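Local coordinates for DegV family protein (Eubacterium eligens, PDB 3FDJ) that is of unknown function but, as a DegV family protein, probably binds a fatty acid or similar lipid as its relatives do, at residues A[147-155]-A[270-278]; A[221-231]-A[248-258]. All coordinates share one frame; numbering follows the deposited sequence.

Overall arrangement
Both contacts lie in the six-stranded mixed sheet of the second half of the chain. Coming from the N terminus, the chain first builds another mixed sheet and its helices, runs through helices 120-134 and 139-150, and enters the second sheet at strand 153-159. That strand waits for the last strand, 271-276, so contact 1 closes a long loop with the C-terminal end of the chain. Contact 2 is nested inside this loop: strand 226-230, helix 234-248 and strand 253-257 form a compact beta-alpha-beta unit. Strand 271-276 then slots between strands 153-159 and 226-230, and backbone bonds such as Ser274 N to Arg227 O join the two contacts.

Contact 1 (A[147-155]-A[270-278]); sequences DAYMQKTRL and GIILSCETK
With CG turned anti to the backbone N (chi1 175°), Tyr149 carries its ring from helix 139-150 across to Glu276, whose chain, straight beyond CG, extends to meet it. The bond ties helix 139-150 to strand 271-276, which pairs antiparallel with 153-155 inside the mixed sheet. The phenol OH donates to Glu276 OE2 at 2.5 Å, which accepts on its anti lone pair, with ring and carboxylate planes 67° apart; Glu276 OE1 takes the backbone N of Lys225, so both ends of the carboxylate are used.

A type I turn from Met150 to Thr153 leads from helix to strand. Threonine suits its last position because OG1 can turn back to Met150 O, 2.8 Å away, and Gln121 NE2 also bonds to it. Beyond the turn, Thr277 N bonds to Lys152 O, and Arg154 exchanges both backbone bonds with Cys275. The guanidinium of Arg154 leads away to Thr189, leaving CG to touch Thr277 CG2 at 3.9 Å.

Ser274 is small enough to fit under helix 120-134 and brings its own donor: OG gives a second bond to Arg154 O, 2.8 Å long and from above the carbonyl plane, in addition to that from Cys275 N. Farther along the same face, Leu155 and Ile272 meet, with CD1 of the leucine on CG2 of the isoleucine at 3.4 Å, tighter than usual for two carbons.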
ATOM      1  N   ASP A 147     -10.257 -13.292   0.936  1.00  9.61           N
ATOM      2  CA  ASP A 147     -10.252 -13.106  -0.533  1.00 10.85           C
ATOM      3  C   ASP A 147     -11.590 -12.612  -1.079  1.00 10.09           C
ATOM      4  O   ASP A 147     -11.626 -11.811  -2.016  1.00 10.32           O
ATOM      5  CB  ASP A 147      -9.810 -14.360  -1.232  1.00 10.43           C
ATOM      6  CG  ASP A 147      -8.460 -14.810  -0.757  1.00 14.90           C
ATOM      7  OD1 ASP A 147      -7.447 -14.400  -1.378  1.00 18.30           O
ATOM      8  OD2 ASP A 147      -8.408 -15.489   0.290  1.00 16.22           O
ATOM      9  N   ALA A 148     -12.685 -13.042  -0.470  1.00  9.73           N
ATOM     10  CA  ALA A 148     -13.997 -12.544  -0.847  1.00 10.08           C
ATOM     11  C   ALA A 148     -14.154 -11.061  -0.485  1.00  9.57           C
ATOM     12  O   ALA A 148     -14.678 -10.266  -1.274  1.00  9.50           O
ATOM     13  CB  ALA A 148     -15.081 -13.381  -0.162  1.00 10.23           C
ATOM     14  N   TYR A 149     -13.708 -10.712   0.722  1.00  9.14           N
ATOM     15  CA  TYR A 149     -13.724  -9.335   1.228  1.00  9.47           C
ATOM     16  C   TYR A 149     -12.930  -8.388   0.315  1.00  9.06           C
ATOM     17  O   TYR A 149     -13.385  -7.262   0.002  1.00  9.43           O
ATOM     18  CB  TYR A 149     -13.187  -9.307   2.666  1.00  8.94           C
ATOM     19  CG  TYR A 149     -13.057  -7.912   3.223  1.00  9.50           C
ATOM     20  CD1 TYR A 149     -14.144  -7.286   3.821  1.00  9.95           C
ATOM     21  CD2 TYR A 149     -11.870  -7.197   3.103  1.00  8.90           C
ATOM     22  CE1 TYR A 149     -14.041  -5.975   4.308  1.00 10.88           C
ATOM     23  CE2 TYR A 149     -11.745  -5.905   3.595  1.00 10.34           C
ATOM     24  CZ  TYR A 149     -12.826  -5.301   4.205  1.00 12.53           C
ATOM     25  OH  TYR A 149     -12.735  -4.014   4.694  1.00 15.02           O
HETATM   26  N   MSE A 150     -11.774  -8.859  -0.152  1.00  8.62           N
HETATM   27  CA  MSE A 150     -10.911  -8.063  -1.035  1.00  9.25           C
HETATM   28  C   MSE A 150     -11.559  -7.660  -2.364  1.00  9.81           C
HETATM   29  O   MSE A 150     -11.246  -6.609  -2.945  1.00  9.87           O
HETATM   30  CB  MSE A 150      -9.612  -8.835  -1.289  1.00 10.05           C
HETATM   31  CG  MSE A 150      -8.671  -8.764  -0.116  1.00 11.24           C
HETATM   32 SE   MSE A 150      -7.334 -10.190  -0.217  0.80 13.19          SE
HETATM   33  CE  MSE A 150      -6.518  -9.736  -1.890  1.00 14.40           C
ATOM     34  N   GLN A 151     -12.471  -8.484  -2.840  1.00  9.55           N
ATOM     35  CA  GLN A 151     -13.192  -8.165  -4.064  1.00 10.92           C
ATOM     36  C   GLN A 151     -14.024  -6.899  -3.916  1.00 10.93           C
ATOM     37  O   GLN A 151     -14.342  -6.267  -4.934  1.00 11.57           O
ATOM     38  CB  GLN A 151     -14.061  -9.360  -4.487  1.00 10.95           C
ATOM     39  CG  GLN A 151     -13.219 -10.532  -4.913  1.00 12.87           C
ATOM     40  CD  GLN A 151     -14.019 -11.698  -5.467  1.00 16.68           C
ATOM     41  OE1 GLN A 151     -15.220 -11.846  -5.223  1.00 19.29           O
ATOM     42  NE2 GLN A 151     -13.336 -12.558  -6.186  1.00 15.55           N
ATOM     43  N   LYS A 152     -14.397  -6.554  -2.675  1.00  9.94           N
ATOM     44  CA  LYS A 152     -15.199  -5.376  -2.361  1.00 11.85           C
ATOM     45  C   LYS A 152     -14.324  -4.250  -1.799  1.00 11.51           C
ATOM     46  O   LYS A 152     -14.730  -3.523  -0.864  1.00 12.62           O
ATOM     47  CB  LYS A 152     -16.312  -5.724  -1.357  1.00 12.21           C
ATOM     48  CG  LYS A 152     -17.246  -6.800  -1.837  1.00 16.65           C
ATOM     49  CD  LYS A 152     -18.342  -7.097  -0.807  1.00 21.56           C
ATOM     50  CE  LYS A 152     -19.424  -7.980  -1.397  1.00 25.26           C
ATOM     51  NZ  LYS A 152     -20.108  -7.337  -2.582  1.00 28.44           N
ATOM     52  N   THR A 153     -13.116  -4.120  -2.348  1.00 10.97           N
ATOM     53  CA  THR A 153     -12.217  -3.018  -1.994  1.00 11.19           C
ATOM     54  C   THR A 153     -11.588  -2.454  -3.282  1.00 11.21           C
ATOM     55  O   THR A 153     -11.440  -3.182  -4.259  1.00 12.66           O
ATOM     56  CB  THR A 153     -11.085  -3.429  -0.993  1.00 11.72           C
ATOM     57  OG1 THR A 153     -10.204  -4.377  -1.610  1.00 13.01           O
ATOM     58  CG2 THR A 153     -11.661  -4.028   0.303  1.00 11.58           C
ATOM     59  N   ARG A 154     -11.234  -1.164  -3.274  1.00  9.42           N
ATOM     60  CA  ARG A 154     -10.634  -0.495  -4.408  1.00 10.01           C
ATOM     61  C   ARG A 154      -9.549   0.448  -3.945  1.00 10.41           C
ATOM     62  O   ARG A 154      -9.525   0.847  -2.779  1.00 11.21           O
ATOM     63  CB  ARG A 154     -11.664   0.321  -5.165  1.00  9.29           C
ATOM     64  CG  ARG A 154     -12.741  -0.512  -5.867  1.00 10.67           C
ATOM     65  CD  ARG A 154     -12.211  -1.364  -7.035  1.00 10.92           C
ATOM     66  NE  ARG A 154     -11.542  -0.558  -8.052  1.00  9.82           N
ATOM     67  CZ  ARG A 154     -12.119   0.103  -9.051  1.00 12.90           C
ATOM     68  NH1 ARG A 154     -13.435   0.056  -9.241  1.00 13.33           N
ATOM     69  NH2 ARG A 154     -11.355   0.802  -9.903  1.00 12.36           N
ATOM     70  N   LEU A 155      -8.676   0.815  -4.873  1.00  9.78           N
ATOM     71  CA  LEU A 155      -7.652   1.802  -4.626  1.00 10.12           C
ATOM     72  C   LEU A 155      -7.627   2.829  -5.739  1.00 10.26           C
ATOM     73  O   LEU A 155      -7.690   2.477  -6.918  1.00 10.51           O
ATOM     74  CB  LEU A 155      -6.273   1.140  -4.516  1.00 10.90           C
ATOM     75  CG  LEU A 155      -5.093   2.101  -4.307  1.00 11.75           C
ATOM     76  CD1 LEU A 155      -4.061   1.463  -3.365  1.00 13.51           C
ATOM     77  CD2 LEU A 155      -4.457   2.505  -5.611  1.00 12.39           C
ATOM     78  N   GLY A 270       2.003  13.161  -3.478  1.00  9.34           N
ATOM     79  CA  GLY A 270       1.133  12.070  -3.853  1.00  8.75           C
ATOM     80  C   GLY A 270       0.126  11.673  -2.790  1.00  8.74           C
ATOM     81  O   GLY A 270       0.367  11.837  -1.562  1.00  8.14           O
ATOM     82  N   ILE A 271      -1.016  11.172  -3.270  0.50  8.66           N
ATOM     83  CA  ILE A 271      -2.095  10.643  -2.439  0.50  9.08           C
ATOM     84  C   ILE A 271      -2.427   9.226  -2.898  0.50  8.99           C
ATOM     85  O   ILE A 271      -2.424   8.951  -4.100  0.50  9.14           O
ATOM     86  CB  ILE A 271      -3.368  11.505  -2.585  0.50  9.40           C
ATOM     87  CG1 ILE A 271      -3.139  12.915  -2.019  0.50  9.76           C
ATOM     88  CG2 ILE A 271      -4.574  10.815  -1.939  0.50 10.13           C
ATOM     89  CD1 ILE A 271      -2.972  12.954  -0.534  0.50  9.09           C
ATOM     90  N   ILE A 272      -2.713   8.329  -1.961  1.00  8.79           N
ATOM     91  CA  ILE A 272      -3.288   7.028  -2.298  1.00  9.35           C
ATOM     92  C   ILE A 272      -4.451   6.770  -1.345  1.00  9.68           C
ATOM     93  O   ILE A 272      -4.332   6.992  -0.144  1.00  8.91           O
ATOM     94  CB  ILE A 272      -2.279   5.875  -2.152  1.00  9.59           C
ATOM     95  CG1 ILE A 272      -0.908   6.219  -2.747  1.00 12.01           C
ATOM     96  CG2 ILE A 272      -2.863   4.606  -2.774  1.00 10.54           C
ATOM     97  CD1 ILE A 272       0.141   5.138  -2.478  1.00 13.95           C
ATOM     98  N   LEU A 273      -5.568   6.301  -1.878  1.00  9.12           N
ATOM     99  CA  LEU A 273      -6.702   5.976  -1.053  1.00 10.77           C
ATOM    100  C   LEU A 273      -7.268   4.622  -1.357  1.00  9.89           C
ATOM    101  O   LEU A 273      -7.203   4.139  -2.482  1.00 11.06           O
ATOM    102  CB  LEU A 273      -7.797   7.045  -1.111  1.00 11.44           C
ATOM    103  CG  LEU A 273      -8.819   7.156  -2.213  1.00 15.71           C
ATOM    104  CD1 LEU A 273      -9.944   6.071  -2.080  1.00 15.79           C
ATOM    105  CD2 LEU A 273      -9.446   8.563  -2.157  1.00 18.70           C
ATOM    106  N   SER A 274      -7.786   3.985  -0.329  1.00 10.13           N
ATOM    107  CA  SER A 274      -8.486   2.744  -0.499  1.00 10.54           C
ATOM    108  C   SER A 274      -9.799   2.743   0.255  1.00 10.99           C
ATOM    109  O   SER A 274      -9.939   3.418   1.288  1.00 10.18           O
ATOM    110  CB  SER A 274      -7.600   1.578  -0.076  1.00 10.64           C
ATOM    111  OG  SER A 274      -8.246   0.356  -0.372  1.00 12.54           O
ATOM    112  N   CYS A 275     -10.777   2.008  -0.280  1.00 11.46           N
ATOM    113  CA  CYS A 275     -12.101   1.944   0.343  1.00 11.85           C
ATOM    114  C   CYS A 275     -12.755   0.590   0.186  1.00 11.42           C
ATOM    115  O   CYS A 275     -12.455  -0.151  -0.747  1.00 10.93           O
ATOM    116  CB  CYS A 275     -13.020   3.004  -0.240  1.00 11.55           C
ATOM    117  SG  CYS A 275     -13.321   2.851  -1.985  1.00 17.61           S
ATOM    118  N   GLU A 276     -13.666   0.293   1.108  1.00 11.72           N
ATOM    119  CA  GLU A 276     -14.643  -0.773   0.948  1.00 12.25           C
ATOM    120  C   GLU A 276     -15.777  -0.299   0.045  1.00 13.68           C
ATOM    121  O   GLU A 276     -16.258   0.840   0.192  1.00 14.43           O
ATOM    122  CB  GLU A 276     -15.314  -1.100   2.274  1.00 13.45           C
ATOM    123  CG  GLU A 276     -14.481  -1.725   3.283  1.00 14.29           C
ATOM    124  CD  GLU A 276     -15.224  -1.909   4.614  1.00 16.96           C
ATOM    125  OE1 GLU A 276     -16.145  -1.098   4.944  1.00 17.85           O
ATOM    126  OE2 GLU A 276     -14.867  -2.857   5.331  1.00 14.17           O
ATOM    127  N   THR A 277     -16.234  -1.174  -0.839  1.00 13.36           N
ATOM    128  CA  THR A 277     -17.378  -0.908  -1.705  1.00 14.29           C
ATOM    129  C   THR A 277     -18.508  -1.884  -1.382  1.00 16.11           C
ATOM    130  O   THR A 277     -18.328  -2.814  -0.616  1.00 15.80           O
ATOM    131  CB  THR A 277     -16.998  -1.053  -3.188  1.00 14.77           C
ATOM    132  OG1 THR A 277     -16.551  -2.396  -3.472  1.00 13.68           O
ATOM    133  CG2 THR A 277     -15.863  -0.056  -3.564  1.00 13.14           C
ATOM    134  N   LYS A 278     -19.685  -1.667  -1.961  1.00 18.01           N
ATOM    135  CA  LYS A 278     -20.775  -2.654  -1.862  1.00 20.22           C
ATOM    136  C   LYS A 278     -20.419  -3.977  -2.620  1.00 21.47           C
ATOM    137  O   LYS A 278     -19.384  -4.059  -3.347  1.00 23.49           O
ATOM    138  CB  LYS A 278     -22.074  -2.044  -2.392  1.00 20.42           C
ATOM    139  CG  LYS A 278     -22.035  -1.819  -3.864  1.00 22.97           C
ATOM    140  CD  LYS A 278     -23.272  -1.148  -4.418  1.00 27.03           C
ATOM    141  CE  LYS A 278     -23.337  -1.369  -5.933  1.00 28.99           C
ATOM    142  NZ  LYS A 278     -21.964  -1.475  -6.549  1.00 31.18           N
TER
HETATM  143  O   HOH W   1     -14.996  -3.273  -5.405  1.00 21.32           O
HETATM  144  O   HOH W   2     -17.495  -5.792  -5.272  1.00 45.84           O

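Contact 2 (A[221-231]-A[248-258]); sequences YEGGKLRICHV and YGTTDVCVYKA
The ring of Tyr221 drives its edge into the face of Tyr248, a T-shaped stack with planes at 75° and CD2 of Tyr221 over the centre of the other ring. The pair closes one end of a beta-alpha-beta unit whose strands, 226-230 and 253-257, are joined by parallel-sheet backbone bonds, from Leu226 N to Asp252 O through to Ala258 N to His230 O. Tyr221 OH receives a bond from Thr250 OG1 at 2.7 Å and gives one to Gly224 O. Gly223, with positive phi, passes close to Tyr248 O where a CB would clash, and its N lies over the face of the Tyr221 ring.

On the face facing helix 234-248, Leu226 and Val253 lie side by side, CD2 against CG1 at 3.7 Å, and Ile228 and Val255 continue this apolar surface with looser contact. On the other face, Arg227, bent at chi2 (-66°), folds across its neighbour so that Cys254 CB packs on one face of the guanidinium and under CD, Lys225 CG on the opposite face. In a salt bridge NH1 and NH2 both grip Asp252 OD1, each at 3.0 Å and from the same side of the carboxylate plane. Next along, Cys229 CB, a small bump, makes a CH-pi contact over the face of the Tyr256 ring, 4.1 Å from its centroid. At the far end the small CB of Ala258 touches both Cys229 SG and Val231 CG2, 3.9 Å from the latter.

Helix 234-248 covers the Leu226 and Val255 face through Ile244 and Ala237. Helix 120-134 lies over the other, where Glu127 binds Arg227 and Lys225 and Arg123 makes a cation-pi contact with Tyr256; strand 271-276 flanks strand 226-230, leaving strand 253-257 outermost in the sheet.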
ATOM      1  N   TYR A 221     -18.942   2.710  -3.994  1.00  9.78           N
ATOM      2  CA  TYR A 221     -18.661   3.224  -2.649  1.00  9.92           C
ATOM      3  C   TYR A 221     -19.950   3.742  -2.030  1.00 10.82           C
ATOM      4  O   TYR A 221     -20.704   4.492  -2.664  1.00 10.78           O
ATOM      5  CB  TYR A 221     -17.607   4.331  -2.668  1.00 10.01           C
ATOM      6  CG  TYR A 221     -17.250   4.760  -1.267  1.00  9.50           C
ATOM      7  CD1 TYR A 221     -16.629   3.877  -0.390  1.00  9.24           C
ATOM      8  CD2 TYR A 221     -17.540   6.045  -0.808  1.00 10.84           C
ATOM      9  CE1 TYR A 221     -16.307   4.250   0.895  1.00  8.84           C
ATOM     10  CE2 TYR A 221     -17.220   6.431   0.477  1.00 11.09           C
ATOM     11  CZ  TYR A 221     -16.593   5.532   1.325  1.00 12.08           C
ATOM     12  OH  TYR A 221     -16.284   5.888   2.613  1.00 11.67           O
ATOM     13  N   GLU A 222     -20.217   3.313  -0.796  1.00 11.36           N
ATOM     14  CA  GLU A 222     -21.424   3.693  -0.069  1.00 12.35           C
ATOM     15  C   GLU A 222     -21.150   4.101   1.390  1.00 12.22           C
ATOM     16  O   GLU A 222     -21.956   3.837   2.292  1.00 12.83           O
ATOM     17  CB  GLU A 222     -22.421   2.524  -0.121  1.00 13.45           C
ATOM     18  CG  GLU A 222     -23.035   2.353  -1.498  1.00 17.22           C
ATOM     19  CD  GLU A 222     -24.157   1.321  -1.553  1.00 22.08           C
ATOM     20  OE1 GLU A 222     -24.329   0.563  -0.558  1.00 22.98           O
ATOM     21  OE2 GLU A 222     -24.848   1.272  -2.610  1.00 22.94           O
ATOM     22  N   GLY A 223     -20.009   4.728   1.633  1.00 11.38           N
ATOM     23  CA  GLY A 223     -19.719   5.266   2.957  1.00 10.96           C
ATOM     24  C   GLY A 223     -18.991   4.351   3.930  1.00 10.53           C
ATOM     25  O   GLY A 223     -18.941   4.648   5.109  1.00 10.38           O
ATOM     26  N   GLY A 224     -18.439   3.243   3.446  1.00 10.31           N
ATOM     27  CA  GLY A 224     -17.677   2.319   4.290  1.00 10.10           C
ATOM     28  C   GLY A 224     -16.259   2.788   4.594  1.00 10.14           C
ATOM     29  O   GLY A 224     -15.882   3.928   4.341  1.00 10.10           O
ATOM     30  N   LYS A 225     -15.457   1.877   5.117  1.00 10.02           N
ATOM     31  CA  LYS A 225     -14.132   2.206   5.571  1.00 10.58           C
ATOM     32  C   LYS A 225     -13.300   2.858   4.454  1.00 10.18           C
ATOM     33  O   LYS A 225     -13.341   2.430   3.307  1.00 10.09           O
ATOM     34  CB  LYS A 225     -13.472   0.925   6.086  1.00 11.13           C
ATOM     35  CG  LYS A 225     -12.095   1.135   6.636  1.00 12.47           C
ATOM     36  CD  LYS A 225     -11.473  -0.170   7.095  1.00 11.70           C
ATOM     37  CE  LYS A 225     -12.179  -0.743   8.271  1.00 13.76           C
ATOM     38  NZ  LYS A 225     -11.326  -1.741   8.971  1.00 12.69           N
ATOM     39  N   LEU A 226     -12.572   3.909   4.820  1.00 10.25           N
ATOM     40  CA  LEU A 226     -11.777   4.730   3.912  1.00 10.48           C
ATOM     41  C   LEU A 226     -10.426   4.994   4.555  1.00  9.96           C
ATOM     42  O   LEU A 226     -10.351   5.420   5.718  1.00  9.22           O
ATOM     43  CB  LEU A 226     -12.469   6.089   3.697  1.00 11.44           C
ATOM     44  CG  LEU A 226     -11.680   7.193   2.969  1.00 12.71           C
ATOM     45  CD1 LEU A 226     -11.462   6.777   1.545  1.00 14.60           C
ATOM     46  CD2 LEU A 226     -12.439   8.539   3.079  1.00 13.74           C
ATOM     47  N   ARG A 227      -9.353   4.748   3.809  1.00  8.93           N
ATOM     48  CA  ARG A 227      -7.993   4.945   4.316  1.00  8.99           C
ATOM     49  C   ARG A 227      -7.233   5.744   3.271  1.00  8.66           C
ATOM     50  O   ARG A 227      -7.252   5.404   2.093  1.00  9.08           O
ATOM     51  CB  ARG A 227      -7.301   3.584   4.586  1.00  8.55           C
ATOM     52  CG  ARG A 227      -7.958   2.766   5.705  1.00  9.19           C
ATOM     53  CD  ARG A 227      -7.826   3.444   7.048  1.00  9.75           C
ATOM     54  NE  ARG A 227      -8.462   2.696   8.138  1.00  8.82           N
ATOM     55  CZ  ARG A 227      -9.682   2.895   8.625  1.00  9.91           C
ATOM     56  NH1 ARG A 227     -10.466   3.873   8.189  1.00 11.73           N
ATOM     57  NH2 ARG A 227     -10.090   2.131   9.628  1.00 11.22           N
ATOM     58  N   ILE A 228      -6.610   6.836   3.693  1.00  9.14           N
ATOM     59  CA  ILE A 228      -5.887   7.717   2.775  1.00  9.10           C
ATOM     60  C   ILE A 228      -4.476   7.959   3.320  1.00  9.81           C
ATOM     61  O   ILE A 228      -4.325   8.439   4.465  1.00  9.39           O
ATOM     62  CB  ILE A 228      -6.583   9.094   2.638  1.00  9.66           C
ATOM     63  CG1 ILE A 228      -8.077   8.959   2.321  1.00  9.01           C
ATOM     64  CG2 ILE A 228      -5.833   9.978   1.612  1.00  8.95           C
ATOM     65  CD1 ILE A 228      -8.894  10.303   2.346  1.00 11.62           C
ATOM     66  N   CYS A 229      -3.453   7.625   2.533  1.00 10.53           N
ATOM     67  CA  CYS A 229      -2.088   8.005   2.864  1.00 11.60           C
ATOM     68  C   CYS A 229      -1.600   9.079   1.895  1.00 10.68           C
ATOM     69  O   CYS A 229      -2.136   9.238   0.783  1.00 11.32           O
ATOM     70  CB  CYS A 229      -1.129   6.806   2.940  1.00 12.46           C
ATOM     71  SG  CYS A 229      -0.629   6.252   1.402  1.00 18.52           S
ATOM     72  N   HIS A 230      -0.650   9.879   2.365  1.00  9.99           N
ATOM     73  CA  HIS A 230      -0.112  10.981   1.625  1.00  8.84           C
ATOM     74  C   HIS A 230       1.383  11.085   1.822  1.00  8.63           C
ATOM     75  O   HIS A 230       1.928  10.661   2.850  1.00  9.34           O
ATOM     76  CB  HIS A 230      -0.788  12.295   2.034  1.00  9.98           C
ATOM     77  CG  HIS A 230      -0.484  12.707   3.431  1.00  9.93           C
ATOM     78  ND1 HIS A 230       0.640  13.437   3.761  1.00 10.63           N
ATOM     79  CD2 HIS A 230      -1.113  12.430   4.596  1.00 10.75           C
ATOM     80  CE1 HIS A 230       0.667  13.617   5.069  1.00 11.83           C
ATOM     81  NE2 HIS A 230      -0.386  13.016   5.600  1.00 10.05           N
ATOM     82  N   VAL A 231       2.037  11.659   0.826  1.00  8.50           N
ATOM     83  CA  VAL A 231       3.462  11.929   0.849  1.00  8.60           C
ATOM     84  C   VAL A 231       3.609  13.438   0.936  1.00  9.33           C
ATOM     85  O   VAL A 231       3.591  14.139  -0.092  1.00  9.10           O
ATOM     86  CB  VAL A 231       4.156  11.450  -0.426  1.00  8.73           C
ATOM     87  CG1 VAL A 231       5.676  11.633  -0.276  1.00  7.78           C
ATOM     88  CG2 VAL A 231       3.775   9.998  -0.747  1.00  9.77           C
ATOM     89  N   TYR A 248     -20.845  10.995   1.309  1.00 12.29           N
ATOM     90  CA  TYR A 248     -21.260   9.613   1.583  1.00 12.54           C
ATOM     91  C   TYR A 248     -21.606   9.307   3.039  1.00 12.65           C
ATOM     92  O   TYR A 248     -22.088   8.224   3.328  1.00 13.90           O
ATOM     93  CB  TYR A 248     -20.170   8.654   1.121  1.00 12.10           C
ATOM     94  CG  TYR A 248     -19.806   8.787  -0.344  1.00 11.45           C
ATOM     95  CD1 TYR A 248     -20.549   8.146  -1.331  1.00 13.47           C
ATOM     96  CD2 TYR A 248     -18.727   9.545  -0.740  1.00 10.78           C
ATOM     97  CE1 TYR A 248     -20.220   8.283  -2.682  1.00 12.89           C
ATOM     98  CE2 TYR A 248     -18.383   9.676  -2.081  1.00 11.23           C
ATOM     99  CZ  TYR A 248     -19.129   9.044  -3.042  1.00 12.66           C
ATOM    100  OH  TYR A 248     -18.776   9.176  -4.367  1.00 15.73           O
ATOM    101  N   GLY A 249     -21.346  10.230   3.957  1.00 12.44           N
ATOM    102  CA  GLY A 249     -21.671  10.017   5.365  1.00 13.02           C
ATOM    103  C   GLY A 249     -20.690   9.114   6.086  1.00 12.86           C
ATOM    104  O   GLY A 249     -20.977   8.620   7.159  1.00 13.29           O
ATOM    105  N   THR A 250     -19.518   8.911   5.493  1.00 12.77           N
ATOM    106  CA  THR A 250     -18.484   8.053   6.066  1.00 12.73           C
ATOM    107  C   THR A 250     -18.100   8.508   7.472  1.00 13.14           C
ATOM    108  O   THR A 250     -17.921   9.691   7.702  1.00 12.21           O
ATOM    109  CB  THR A 250     -17.242   8.119   5.200  1.00 12.71           C
ATOM    110  OG1 THR A 250     -17.628   7.954   3.830  1.00 11.96           O
ATOM    111  CG2 THR A 250     -16.210   7.055   5.618  1.00 12.52           C
ATOM    112  N   THR A 251     -17.985   7.559   8.390  1.00 14.06           N
ATOM    113  CA  THR A 251     -17.469   7.833   9.734  1.00 15.40           C
ATOM    114  C   THR A 251     -16.140   7.116   9.995  1.00 16.19           C
ATOM    115  O   THR A 251     -15.394   7.530  10.883  1.00 18.47           O
ATOM    116  CB  THR A 251     -18.464   7.438  10.819  1.00 15.12           C
ATOM    117  OG1 THR A 251     -18.810   6.065  10.672  1.00 15.10           O
ATOM    118  CG2 THR A 251     -19.732   8.312  10.743  1.00 17.11           C
ATOM    119  N   ASP A 252     -15.839   6.053   9.249  1.00 15.24           N
ATOM    120  CA  ASP A 252     -14.607   5.296   9.486  1.00 15.49           C
ATOM    121  C   ASP A 252     -13.520   5.697   8.484  1.00 14.97           C
ATOM    122  O   ASP A 252     -13.327   5.047   7.463  1.00 13.95           O
ATOM    123  CB  ASP A 252     -14.879   3.789   9.433  1.00 15.47           C
ATOM    124  CG  ASP A 252     -13.696   2.967   9.920  1.00 16.74           C
ATOM    125  OD1 ASP A 252     -12.619   3.534  10.220  1.00 17.32           O
ATOM    126  OD2 ASP A 252     -13.864   1.741  10.018  1.00 17.87           O
ATOM    127  N   VAL A 253     -12.816   6.775   8.816  1.00 15.81           N
ATOM    128  CA  VAL A 253     -11.811   7.383   7.955  1.00 16.95           C
ATOM    129  C   VAL A 253     -10.536   7.548   8.742  1.00 16.63           C
ATOM    130  O   VAL A 253     -10.564   7.886   9.921  1.00 16.70           O
ATOM    131  CB  VAL A 253     -12.240   8.768   7.443  1.00 17.90           C
ATOM    132  CG1 VAL A 253     -11.203   9.333   6.424  1.00 20.08           C
ATOM    133  CG2 VAL A 253     -13.578   8.685   6.791  1.00 20.00           C
ATOM    134  N   CYS A 254      -9.415   7.281   8.095  1.00 15.09           N
ATOM    135  CA  CYS A 254      -8.117   7.575   8.670  1.00 15.12           C
ATOM    136  C   CYS A 254      -7.223   8.173   7.566  1.00 13.24           C
ATOM    137  O   CYS A 254      -7.109   7.595   6.480  1.00 12.40           O
ATOM    138  CB  CYS A 254      -7.484   6.319   9.259  1.00 14.98           C
ATOM    139  SG  CYS A 254      -5.954   6.659  10.149  1.00 22.06           S
ATOM    140  N   VAL A 255      -6.607   9.314   7.873  1.00 11.53           N
ATOM    141  CA  VAL A 255      -5.613   9.965   7.014  1.00 10.98           C
ATOM    142  C   VAL A 255      -4.269   9.850   7.719  1.00 10.57           C
ATOM    143  O   VAL A 255      -4.149  10.197   8.907  1.00  8.58           O
ATOM    144  CB  VAL A 255      -5.932  11.456   6.838  1.00 11.40           C
ATOM    145  CG1 VAL A 255      -4.733  12.227   6.204  1.00 12.80           C
ATOM    146  CG2 VAL A 255      -7.216  11.638   6.028  1.00 11.68           C
ATOM    147  N   TYR A 256      -3.246   9.395   7.004  1.00  9.01           N
ATOM    148  CA  TYR A 256      -1.956   9.167   7.637  1.00  9.54           C
ATOM    149  C   TYR A 256      -0.814   9.240   6.635  1.00  9.37           C
ATOM    150  O   TYR A 256      -1.026   9.282   5.430  1.00  8.86           O
ATOM    151  CB  TYR A 256      -1.953   7.804   8.341  1.00  9.67           C
ATOM    152  CG  TYR A 256      -2.279   6.661   7.419  1.00 11.10           C
ATOM    153  CD1 TYR A 256      -3.603   6.389   7.071  1.00 14.28           C
ATOM    154  CD2 TYR A 256      -1.281   5.846   6.896  1.00 11.23           C
ATOM    155  CE1 TYR A 256      -3.916   5.367   6.202  1.00 14.33           C
ATOM    156  CE2 TYR A 256      -1.591   4.802   6.043  1.00 13.11           C
ATOM    157  CZ  TYR A 256      -2.914   4.586   5.696  1.00 13.13           C
ATOM    158  OH  TYR A 256      -3.249   3.575   4.868  1.00 15.46           O
ATOM    159  N   LYS A 257       0.404   9.292   7.152  1.00  9.59           N
ATOM    160  CA  LYS A 257       1.581   9.444   6.303  1.00 10.65           C
ATOM    161  C   LYS A 257       1.987   8.121   5.635  1.00  9.93           C
ATOM    162  O   LYS A 257       2.010   7.056   6.260  1.00 10.07           O
ATOM    163  CB  LYS A 257       2.769   9.956   7.107  1.00 11.10           C
ATOM    164  CG  LYS A 257       2.567  11.314   7.747  1.00 14.85           C
ATOM    165  CD  LYS A 257       3.837  11.747   8.470  1.00 18.61           C
ATOM    166  CE  LYS A 257       3.658  13.106   9.094  1.00 23.19           C
ATOM    167  NZ  LYS A 257       2.601  13.032  10.136  1.00 27.75           N
ATOM    168  N   ALA A 258       2.390   8.233   4.385  1.00  9.55           N
ATOM    169  CA  ALA A 258       3.020   7.125   3.668  1.00  9.64           C
ATOM    170  C   ALA A 258       4.359   6.756   4.296  1.00  9.34           C
ATOM    171  O   ALA A 258       5.024   7.592   4.923  1.00  9.10           O
ATOM    172  CB  ALA A 258       3.191   7.488   2.195  1.00  9.33           C
TER
HETATM  173  O   HOH W   3     -17.729   4.631   7.628  1.00 12.63           O